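Local structure of 6-phosphogluconolactonase (Trypanosoma cruzi, 6VYE) at residues L71-F81 / L103-P114; G82-D90 / P114-K122. The protein probably catalyses the hydrolysis of 6-phosphogluconolactone to 6-phosphogluconate, the second step of the oxidative pentose phosphate pathway. All blocks are in the same frame, centred on the assembly; numbering follows the deposited sequence.

Contact 1 (L71-F81 / L103-P114); sequences LKEERALRFFF and LLRDIPEDLVVP. Unlike the reference sequence in segment 103-114: Arg-105 (reference His).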
loop_
_atom_site.group_PDB
_atom_site.type_symbol
_atom_site.label_atom_id
_atom_site.label_comp_id
_atom_site.label_asym_id
_atom_site.label_seq_id
_atom_site.Cartn_x
_atom_site.Cartn_y
_atom_site.Cartn_z
ATOM N N LEU A 71 -12.107 2.604 15.450
ATOM C CA LEU A 71 -10.699 3.038 15.186
ATOM C C LEU A 71 -10.170 3.933 16.312
ATOM O O LEU A 71 -8.968 3.799 16.692
ATOM C CB LEU A 71 -10.646 3.738 13.824
ATOM C CG LEU A 71 -11.086 2.867 12.645
ATOM C CD1 LEU A 71 -10.976 3.624 11.341
ATOM C CD2 LEU A 71 -10.329 1.549 12.586
ATOM N N LYS A 72 -10.999 4.828 16.833
ATOM C CA LYS A 72 -10.587 5.821 17.857
ATOM C C LYS A 72 -10.737 5.217 19.260
ATOM O O LYS A 72 -9.720 5.111 19.945
ATOM C CB LYS A 72 -11.370 7.122 17.674
ATOM C CG LYS A 72 -11.307 8.131 18.816
ATOM C CD LYS A 72 -12.156 9.342 18.473
ATOM C CE LYS A 72 -11.557 10.652 18.913
ATOM N NZ LYS A 72 -11.651 10.839 20.371
ATOM N N GLU A 73 -11.950 4.852 19.677
ATOM C CA GLU A 73 -12.239 4.315 21.039
ATOM C C GLU A 73 -11.666 2.904 21.193
ATOM O O GLU A 73 -11.173 2.613 22.291
ATOM C CB GLU A 73 -13.735 4.228 21.345
ATOM C CG GLU A 73 -14.296 5.513 21.939
ATOM C CD GLU A 73 -14.232 6.684 20.982
ATOM O OE1 GLU A 73 -14.514 6.481 19.782
ATOM O OE2 GLU A 73 -13.814 7.772 21.416
ATOM N N GLU A 74 -11.803 2.039 20.178
ATOM C CA GLU A 74 -11.468 0.597 20.312
ATOM C C GLU A 74 -10.037 0.351 19.797
ATOM O O GLU A 74 -9.551 -0.790 19.972
ATOM C CB GLU A 74 -12.504 -0.314 19.650
ATOM C CG GLU A 74 -13.869 -0.319 20.315
ATOM C CD GLU A 74 -14.749 -1.467 19.824
ATOM O OE1 GLU A 74 -14.285 -2.649 19.863
ATOM O OE2 GLU A 74 -15.881 -1.196 19.338
ATOM N N ARG A 75 -9.372 1.378 19.248
ATOM C CA ARG A 75 -7.937 1.320 18.860
ATOM C C ARG A 75 -7.683 0.087 17.975
ATOM O O ARG A 75 -6.735 -0.676 18.278
ATOM C CB ARG A 75 -7.090 1.284 20.142
ATOM C CG ARG A 75 -7.309 2.486 21.055
ATOM C CD ARG A 75 -6.635 2.419 22.410
ATOM N NE ARG A 75 -5.262 1.933 22.297
ATOM C CZ ARG A 75 -4.210 2.669 21.974
ATOM N NH1 ARG A 75 -4.326 3.960 21.759
ATOM N NH2 ARG A 75 -3.013 2.119 21.909
ATOM N N ALA A 76 -8.499 -0.153 16.950
ATOM C CA ALA A 76 -8.427 -1.373 16.120
ATOM C C ALA A 76 -7.224 -1.379 15.163
ATOM O O ALA A 76 -6.766 -2.504 14.838
ATOM C CB ALA A 76 -9.705 -1.553 15.373
ATOM N N LEU A 77 -6.677 -0.220 14.791
ATOM C CA LEU A 77 -5.666 -0.100 13.704
ATOM C C LEU A 77 -4.526 0.831 14.122
ATOM O O LEU A 77 -4.765 1.901 14.734
ATOM C CB LEU A 77 -6.307 0.418 12.400
ATOM C CG LEU A 77 -7.169 -0.583 11.617
ATOM C CD1 LEU A 77 -7.758 0.040 10.359
ATOM C CD2 LEU A 77 -6.429 -1.852 11.255
ATOM N N ARG A 78 -3.330 0.456 13.689
ATOM C CA ARG A 78 -2.116 1.292 13.733
ATOM C C ARG A 78 -1.752 1.573 12.275
ATOM O O ARG A 78 -1.534 0.628 11.487
ATOM C CB ARG A 78 -1.026 0.594 14.547
ATOM C CG ARG A 78 0.085 1.527 14.975
ATOM C CD ARG A 78 1.274 0.719 15.516
ATOM N NE ARG A 78 0.946 0.045 16.780
ATOM C CZ ARG A 78 0.877 0.639 17.974
ATOM N NH1 ARG A 78 1.078 1.939 18.121
ATOM N NH2 ARG A 78 0.561 -0.063 19.035
ATOM N N PHE A 79 -1.825 2.851 11.933
ATOM C CA PHE A 79 -1.759 3.364 10.557
ATOM C C PHE A 79 -0.301 3.690 10.223
ATOM O O PHE A 79 0.283 4.611 10.833
ATOM C CB PHE A 79 -2.684 4.577 10.414
ATOM C CG PHE A 79 -4.157 4.273 10.582
ATOM C CD1 PHE A 79 -4.900 3.830 9.503
ATOM C CD2 PHE A 79 -4.794 4.484 11.799
ATOM C CE1 PHE A 79 -6.248 3.538 9.642
ATOM C CE2 PHE A 79 -6.148 4.199 11.945
ATOM C CZ PHE A 79 -6.879 3.790 10.844
ATOM N N PHE A 80 0.223 2.980 9.239
ATOM C CA PHE A 80 1.541 3.198 8.591
ATOM C C PHE A 80 1.287 3.592 7.138
ATOM O O PHE A 80 0.157 3.551 6.706
ATOM C CB PHE A 80 2.355 1.911 8.645
ATOM C CG PHE A 80 2.731 1.443 10.029
ATOM C CD1 PHE A 80 1.831 0.740 10.821
ATOM C CD2 PHE A 80 4.003 1.667 10.533
ATOM C CE1 PHE A 80 2.177 0.297 12.093
ATOM C CE2 PHE A 80 4.340 1.253 11.818
ATOM C CZ PHE A 80 3.419 0.579 12.602
ATOM N N PHE A 81 2.329 3.945 6.408
ATOM C CA PHE A 81 2.232 4.337 4.983
ATOM C C PHE A 81 3.049 3.363 4.155
ATOM O O PHE A 81 4.190 3.071 4.549
ATOM C CB PHE A 81 2.650 5.794 4.816
ATOM C CG PHE A 81 1.664 6.720 5.465
ATOM C CD1 PHE A 81 0.604 7.240 4.738
ATOM C CD2 PHE A 81 1.728 6.951 6.831
ATOM C CE1 PHE A 81 -0.327 8.059 5.355
ATOM C CE2 PHE A 81 0.761 7.729 7.454
ATOM C CZ PHE A 81 -0.251 8.299 6.704
ATOM N N LEU A 103 -9.310 11.249 7.943
ATOM C CA LEU A 103 -9.456 10.226 9.024
ATOM C C LEU A 103 -8.497 10.479 10.201
ATOM O O LEU A 103 -8.966 10.480 11.320
ATOM C CB LEU A 103 -9.193 8.851 8.397
ATOM C CG LEU A 103 -9.086 7.683 9.370
ATOM C CD1 LEU A 103 -10.366 7.497 10.175
ATOM C CD2 LEU A 103 -8.730 6.413 8.614
ATOM N N LEU A 104 -7.188 10.638 9.971
ATOM C CA LEU A 104 -6.193 10.402 11.049
ATOM C C LEU A 104 -6.190 11.545 12.070
ATOM O O LEU A 104 -5.665 11.325 13.164
ATOM C CB LEU A 104 -4.812 10.166 10.447
ATOM C CG LEU A 104 -4.709 8.940 9.550
ATOM C CD1 LEU A 104 -3.270 8.743 9.080
ATOM C CD2 LEU A 104 -5.180 7.686 10.260
ATOM N N ARG A 105 -6.771 12.700 11.737
ATOM C CA ARG A 105 -6.881 13.858 12.665
ATOM C C ARG A 105 -7.642 13.417 13.931
ATOM O O ARG A 105 -7.371 13.958 14.977
ATOM C CB ARG A 105 -7.554 15.052 11.971
ATOM C CG ARG A 105 -8.957 14.806 11.431
ATOM C CD ARG A 105 -9.456 15.977 10.577
ATOM N NE ARG A 105 -10.590 15.596 9.729
ATOM C CZ ARG A 105 -11.864 15.569 10.121
ATOM N NH1 ARG A 105 -12.200 15.966 11.335
ATOM N NH2 ARG A 105 -12.809 15.179 9.293
ATOM N N ASP A 106 -8.505 12.403 13.846
ATOM C CA ASP A 106 -9.306 11.918 14.995
ATOM C C ASP A 106 -8.811 10.564 15.544
ATOM O O ASP A 106 -9.572 9.950 16.306
ATOM C CB ASP A 106 -10.759 11.806 14.565
ATOM C CG ASP A 106 -11.429 13.169 14.497
ATOM O OD1 ASP A 106 -12.149 13.445 13.519
ATOM O OD2 ASP A 106 -11.189 13.947 15.404
ATOM N N ILE A 107 -7.614 10.091 15.177
ATOM C CA ILE A 107 -7.042 8.796 15.664
ATOM C C ILE A 107 -6.017 9.086 16.755
ATOM O O ILE A 107 -5.224 10.003 16.632
ATOM C CB ILE A 107 -6.430 8.000 14.487
ATOM C CG1 ILE A 107 -7.497 7.700 13.444
ATOM C CG2 ILE A 107 -5.712 6.729 14.951
ATOM C CD1 ILE A 107 -8.722 6.977 13.979
ATOM N N PRO A 108 -5.988 8.322 17.866
ATOM C CA PRO A 108 -4.944 8.494 18.883
ATOM C C PRO A 108 -3.534 8.502 18.271
ATOM O O PRO A 108 -3.295 7.788 17.279
ATOM C CB PRO A 108 -5.144 7.296 19.808
ATOM C CG PRO A 108 -6.623 6.960 19.659
ATOM C CD PRO A 108 -6.970 7.282 18.221
ATOM N N GLU A 109 -2.666 9.367 18.794
ATOM C CA GLU A 109 -1.383 9.758 18.149
ATOM C C GLU A 109 -0.455 8.544 18.066
ATOM O O GLU A 109 0.244 8.393 17.035
ATOM C CB GLU A 109 -0.708 10.934 18.862
ATOM C CG GLU A 109 -0.214 10.620 20.263
ATOM C CD GLU A 109 0.616 11.741 20.870
ATOM O OE1 GLU A 109 1.771 11.484 21.243
ATOM O OE2 GLU A 109 0.118 12.885 20.904
ATOM N N ASP A 110 -0.470 7.679 19.072
ATOM C CA ASP A 110 0.384 6.466 19.085
ATOM C C ASP A 110 -0.032 5.533 17.942
ATOM O O ASP A 110 0.784 4.681 17.586
ATOM C CB ASP A 110 0.383 5.776 20.452
ATOM C CG ASP A 110 -0.894 5.016 20.790
ATOM O OD1 ASP A 110 -1.981 5.636 20.830
ATOM O OD2 ASP A 110 -0.794 3.801 21.005
ATOM N N LEU A 111 -1.230 5.706 17.365
ATOM C CA LEU A 111 -1.783 4.804 16.314
ATOM C C LEU A 111 -1.556 5.409 14.920
ATOM O O LEU A 111 -2.014 4.835 13.933
ATOM C CB LEU A 111 -3.268 4.558 16.596
ATOM C CG LEU A 111 -3.626 3.721 17.826
ATOM C CD1 LEU A 111 -5.114 3.351 17.802
ATOM C CD2 LEU A 111 -2.780 2.474 17.956
ATOM N N VAL A 112 -0.795 6.500 14.835
ATOM C CA VAL A 112 -0.536 7.195 13.552
ATOM C C VAL A 112 0.965 7.259 13.383
ATOM O O VAL A 112 1.598 7.898 14.207
ATOM C CB VAL A 112 -1.194 8.588 13.536
ATOM C CG1 VAL A 112 -0.900 9.315 12.237
ATOM C CG2 VAL A 112 -2.676 8.476 13.782
ATOM N N VAL A 113 1.497 6.626 12.349
ATOM C CA VAL A 113 2.966 6.458 12.201
ATOM C C VAL A 113 3.382 6.965 10.828
ATOM O O VAL A 113 3.566 6.180 9.912
ATOM C CB VAL A 113 3.346 4.984 12.462
ATOM C CG1 VAL A 113 4.832 4.827 12.699
ATOM C CG2 VAL A 113 2.545 4.420 13.640
ATOM N N PRO A 114 3.518 8.296 10.650
ATOM C CA PRO A 114 3.946 8.884 9.379
ATOM C C PRO A 114 5.443 8.664 9.120
ATOM O O PRO A 114 6.176 8.348 10.049
ATOM C CB PRO A 114 3.741 10.401 9.517
ATOM C CG PRO A 114 3.241 10.627 10.944
ATOM C CD PRO A 114 3.338 9.311 11.695
#
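The ring of Phe-79 is the tightly packed heart of the contact between residues 71-81 and 103-114. Leu-104 lays CD2 over one face, 3.7 Å from the centroid of the Phe-79 ring, in a CH-pi contact, while Leu-77 CB lies over the opposite face. Leu-103 CD2 comes obliquely near CE1 and CZ, and Ile-107 CG2 near CD2 and CE2, and Ile-48 and Leu-50 of strand 46-50 complete the ring's surroundings. The ring reaches this pocket because its CG stands anti to the carbonyl carbon (chi1 -65°). Both backbone polar atoms of Phe-79 bind the incoming chain: its N donates to Leu-111 O at 2.8 Å, almost straight, and its O accepts from Val-113 N, also at 2.8 Å. Leu-111 folds back over the strand, its CD1 3.4 Å from Leu-77 O. Val-113 puts CB over a face of the next ring, Phe-80.

The outer margin is polar and more exposed. There Arg-75 meets Asp-110 end-on in coplanar fashion, NH1 to OD1 at 3.0 Å and NH2 to OD2 at 2.9 Å, both through syn lone pairs; this doubled grip fixes the carboxylate's rotation. Arg-78 adds a long salt bridge to Asp-110. At another margin, the aliphatic chain of Lys-72 runs over the buried, partnerless Asp-106 O, with CE 3.4 Å from that oxygen.

After helix 95-104, residues 111-113 thus run parallel to strand 77-85 and join it through a single beta bridge at Phe-79, a returning connection that resembles the beta-alpha-beta crossovers of Rossmann-like alpha/beta folds without forming a full strand.

Contact 2 (G82-D90 / P114-K122); sequences GDERLVPAD and PVDVGCVGK. With PO4 (phosphate ion), chain D.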
loop_
_atom_site.group_PDB
_atom_site.type_symbol
_atom_site.label_atom_id
_atom_site.label_comp_id
_atom_site.label_asym_id
_atom_site.label_seq_id
_atom_site.Cartn_x
_atom_site.Cartn_y
_atom_site.Cartn_z
ATOM N N GLY A 82 2.426 2.843 3.099
ATOM C CA GLY A 82 3.102 1.973 2.124
ATOM C C GLY A 82 4.122 2.773 1.342
ATOM O O GLY A 82 5.072 2.205 0.879
ATOM N N ASP A 83 3.844 4.057 1.144
ATOM C CA ASP A 83 4.792 5.025 0.559
ATOM C C ASP A 83 4.427 6.439 1.013
ATOM O O ASP A 83 3.291 6.691 1.533
ATOM C CB ASP A 83 4.864 4.913 -0.972
ATOM C CG ASP A 83 3.633 5.384 -1.706
ATOM O OD1 ASP A 83 2.522 5.304 -1.119
ATOM O OD2 ASP A 83 3.795 5.812 -2.880
ATOM N N GLU A 84 5.394 7.322 0.805
ATOM C CA GLU A 84 5.270 8.759 1.106
ATOM C C GLU A 84 6.182 9.522 0.148
ATOM O O GLU A 84 7.318 9.071 -0.053
ATOM C CB GLU A 84 5.669 9.050 2.555
ATOM C CG GLU A 84 5.408 10.496 2.946
ATOM C CD GLU A 84 3.963 10.942 2.716
ATOM O OE1 GLU A 84 3.588 11.213 1.520
ATOM O OE2 GLU A 84 3.212 10.997 3.709
ATOM N N ARG A 85 5.690 10.650 -0.349
ATOM C CA ARG A 85 6.459 11.650 -1.128
ATOM C C ARG A 85 7.293 12.463 -0.147
ATOM O O ARG A 85 6.750 12.840 0.906
ATOM C CB ARG A 85 5.506 12.538 -1.921
ATOM C CG ARG A 85 4.852 11.801 -3.075
ATOM C CD ARG A 85 3.719 10.895 -2.626
ATOM N NE ARG A 85 2.900 10.502 -3.763
ATOM C CZ ARG A 85 2.004 11.281 -4.367
ATOM N NH1 ARG A 85 1.765 12.516 -3.943
ATOM N NH2 ARG A 85 1.351 10.816 -5.408
ATOM N N LEU A 86 8.568 12.677 -0.454
ATOM C CA LEU A 86 9.464 13.539 0.357
ATOM C C LEU A 86 9.172 14.984 -0.030
ATOM O O LEU A 86 9.938 15.601 -0.795
ATOM C CB LEU A 86 10.912 13.097 0.162
ATOM C CG LEU A 86 11.204 11.795 0.903
ATOM C CD1 LEU A 86 12.415 11.050 0.348
ATOM C CD2 LEU A 86 11.367 12.081 2.387
ATOM N N VAL A 87 8.011 15.433 0.433
ATOM C CA VAL A 87 7.496 16.825 0.381
ATOM C C VAL A 87 7.047 17.157 1.803
ATOM O O VAL A 87 6.964 16.274 2.666
ATOM C CB VAL A 87 6.364 16.956 -0.650
ATOM C CG1 VAL A 87 6.844 16.660 -2.065
ATOM C CG2 VAL A 87 5.172 16.084 -0.314
ATOM N N PRO A 88 6.817 18.442 2.141
ATOM C CA PRO A 88 6.393 18.782 3.496
ATOM C C PRO A 88 5.130 17.992 3.885
ATOM O O PRO A 88 4.336 17.700 3.049
ATOM C CB PRO A 88 6.183 20.304 3.404
ATOM C CG PRO A 88 7.168 20.705 2.333
ATOM C CD PRO A 88 7.023 19.622 1.288
ATOM N N ALA A 89 5.018 17.653 5.162
ATOM C CA ALA A 89 3.913 16.885 5.774
ATOM C C ALA A 89 2.562 17.580 5.559
ATOM O O ALA A 89 1.542 16.876 5.638
ATOM C CB ALA A 89 4.202 16.678 7.239
ATOM N N ASP A 90 2.541 18.883 5.257
ATOM C CA ASP A 90 1.286 19.634 4.986
ATOM C C ASP A 90 1.095 19.946 3.488
ATOM O O ASP A 90 0.154 20.660 3.187
ATOM C CB ASP A 90 1.238 20.912 5.828
ATOM C CG ASP A 90 2.494 21.769 5.748
ATOM O OD1 ASP A 90 3.374 21.458 4.936
ATOM O OD2 ASP A 90 2.595 22.728 6.524
ATOM N N PRO A 114 3.518 8.296 10.650
ATOM C CA PRO A 114 3.946 8.884 9.379
ATOM C C PRO A 114 5.443 8.664 9.120
ATOM O O PRO A 114 6.176 8.348 10.049
ATOM C CB PRO A 114 3.741 10.401 9.517
ATOM C CG PRO A 114 3.241 10.627 10.944
ATOM C CD PRO A 114 3.338 9.311 11.695
ATOM N N VAL A 115 5.863 8.794 7.868
ATOM C CA VAL A 115 7.307 8.855 7.508
ATOM C C VAL A 115 7.835 10.225 7.971
ATOM O O VAL A 115 7.158 11.232 7.733
ATOM C CB VAL A 115 7.477 8.603 5.999
ATOM C CG1 VAL A 115 8.911 8.808 5.522
ATOM C CG2 VAL A 115 6.981 7.222 5.602
ATOM N N ASP A 116 8.977 10.273 8.652
ATOM C CA ASP A 116 9.654 11.560 8.987
ATOM C C ASP A 116 10.167 12.168 7.675
ATOM O O ASP A 116 10.991 11.520 7.034
ATOM C CB ASP A 116 10.770 11.380 10.025
ATOM C CG ASP A 116 11.035 12.646 10.838
ATOM O OD1 ASP A 116 10.147 13.048 11.621
ATOM O OD2 ASP A 116 12.124 13.212 10.699
ATOM N N VAL A 117 9.650 13.326 7.262
ATOM C CA VAL A 117 10.047 14.006 5.985
ATOM C C VAL A 117 10.748 15.343 6.290
ATOM O O VAL A 117 10.795 16.189 5.393
ATOM C CB VAL A 117 8.831 14.206 5.053
ATOM C CG1 VAL A 117 8.249 12.868 4.629
ATOM C CG2 VAL A 117 7.745 15.094 5.675
ATOM N N GLY A 118 11.265 15.517 7.508
ATOM C CA GLY A 118 11.961 16.733 7.962
ATOM C C GLY A 118 13.127 17.075 7.057
ATOM O O GLY A 118 13.406 18.268 6.896
ATOM N N CYS A 119 13.781 16.066 6.475
ATOM C CA CYS A 119 14.900 16.236 5.510
ATOM C C CYS A 119 14.520 17.286 4.445
ATOM O O CYS A 119 15.419 18.051 4.031
ATOM C CB CYS A 119 15.320 14.906 4.894
ATOM S SG CYS A 119 14.289 14.351 3.509
ATOM N N VAL A 120 13.247 17.350 4.029
ATOM C CA VAL A 120 12.721 18.446 3.154
ATOM C C VAL A 120 12.829 19.754 3.948
ATOM O O VAL A 120 12.336 19.783 5.089
ATOM C CB VAL A 120 11.266 18.213 2.699
ATOM C CG1 VAL A 120 10.816 19.281 1.716
ATOM C CG2 VAL A 120 11.058 16.835 2.092
ATOM N N GLY A 121 13.470 20.784 3.392
ATOM C CA GLY A 121 13.617 22.094 4.062
ATOM C C GLY A 121 14.828 22.160 4.985
ATOM O O GLY A 121 15.230 23.291 5.335
ATOM N N LYS A 122 15.377 21.007 5.397
ATOM C CA LYS A 122 16.755 20.886 5.959
ATOM C C LYS A 122 17.761 20.828 4.794
ATOM O O LYS A 122 18.967 21.011 5.052
ATOM C CB LYS A 122 16.897 19.646 6.852
ATOM C CG LYS A 122 16.021 19.600 8.094
ATOM C CD LYS A 122 16.618 20.277 9.300
ATOM C CE LYS A 122 15.929 19.864 10.580
ATOM N NZ LYS A 122 16.336 18.502 11.007
HETATM P P PO4 D . 2.036 7.739 -7.778
HETATM O O1 PO4 D . 2.809 6.632 -7.004
HETATM O O2 PO4 D . 0.593 7.703 -7.390
HETATM O O3 PO4 D . 2.092 7.507 -9.269
HETATM O O4 PO4 D . 2.682 9.083 -7.463
HETATM O O HOH W 1 3.941 9.731 6.098
#
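Val-117, Leu-86 and Val-120 bury the most surface where residues 82-90 meet 114-122, and a contact with no direct hydrogen bond between its segments can be read from them. Val-117 divides its two methyls. CG1 meets Leu-86 CD2 at 3.9 Å, with the CG of Glu-84 nearby, whereas CG2 presses on the backbone beyond the turn, 3.3 Å from Val-87 O, and also reaches Ala-89.

Leu-86 sits at the centre of an inverse gamma turn, which bends the chain just after the strand. Its CD2 also touches Cys-119 SG at 3.9 Å. Val-120 comes against the same turn: its CG2, anti to its own carbonyl carbon, lies 3.3 Å from Leu-86 O, while CG1 rests on the ring of Pro-88, 3.8 Å from CD. Val-120 is poorly ordered, so the detail of its contacts is less certain.

Water supplies the polar link. It donates to Glu-84 OE2 at 2.8 Å and accepts from Val-115 N at 2.8 Å, beside the packing of Val-115 CG2 on Glu-84 CB. The same carboxylate takes the backbone N-H groups of Asn-95 and Tyr-96, at the start of helix 95-104. The side chain of Arg-85 leaves the backbone away from 114-122; its NH1 binds Glu-93 O and its NH2 donates to a phosphate ion that Arg-206 and His-173 also bind. The ion probably came from the crystallisation liquor, but its site is consistent with a pocket for a phosphorylated substrate.

Strand 206-209 pairs with this end of strand 77-85, and helix 128-146 packs on Leu-86 and Val-115 through Ala-131, Ser-134 and Tyr-138.

Contacts 1 and 2 follow one another along the same pair of chain runs, their centres about 18 Å apart. The order in sequence is 71-81, 82-90, 103-114, 114-122, so the segments alternate, and Pro-114 belongs to both contacts. Strand 77-85 serves each in turn: its first part, beside strand 46-50, carries contact 1, and its last part, beside strand 206-209, leads into contact 2. Between 82-90 and 114-122 the chain passes through helix 95-104, whose last residues belong to contact 1. The returning chain meets the strand in its first part and again round its end, packing beside it, while the strand itself runs on to Arg-85, which binds the phosphate.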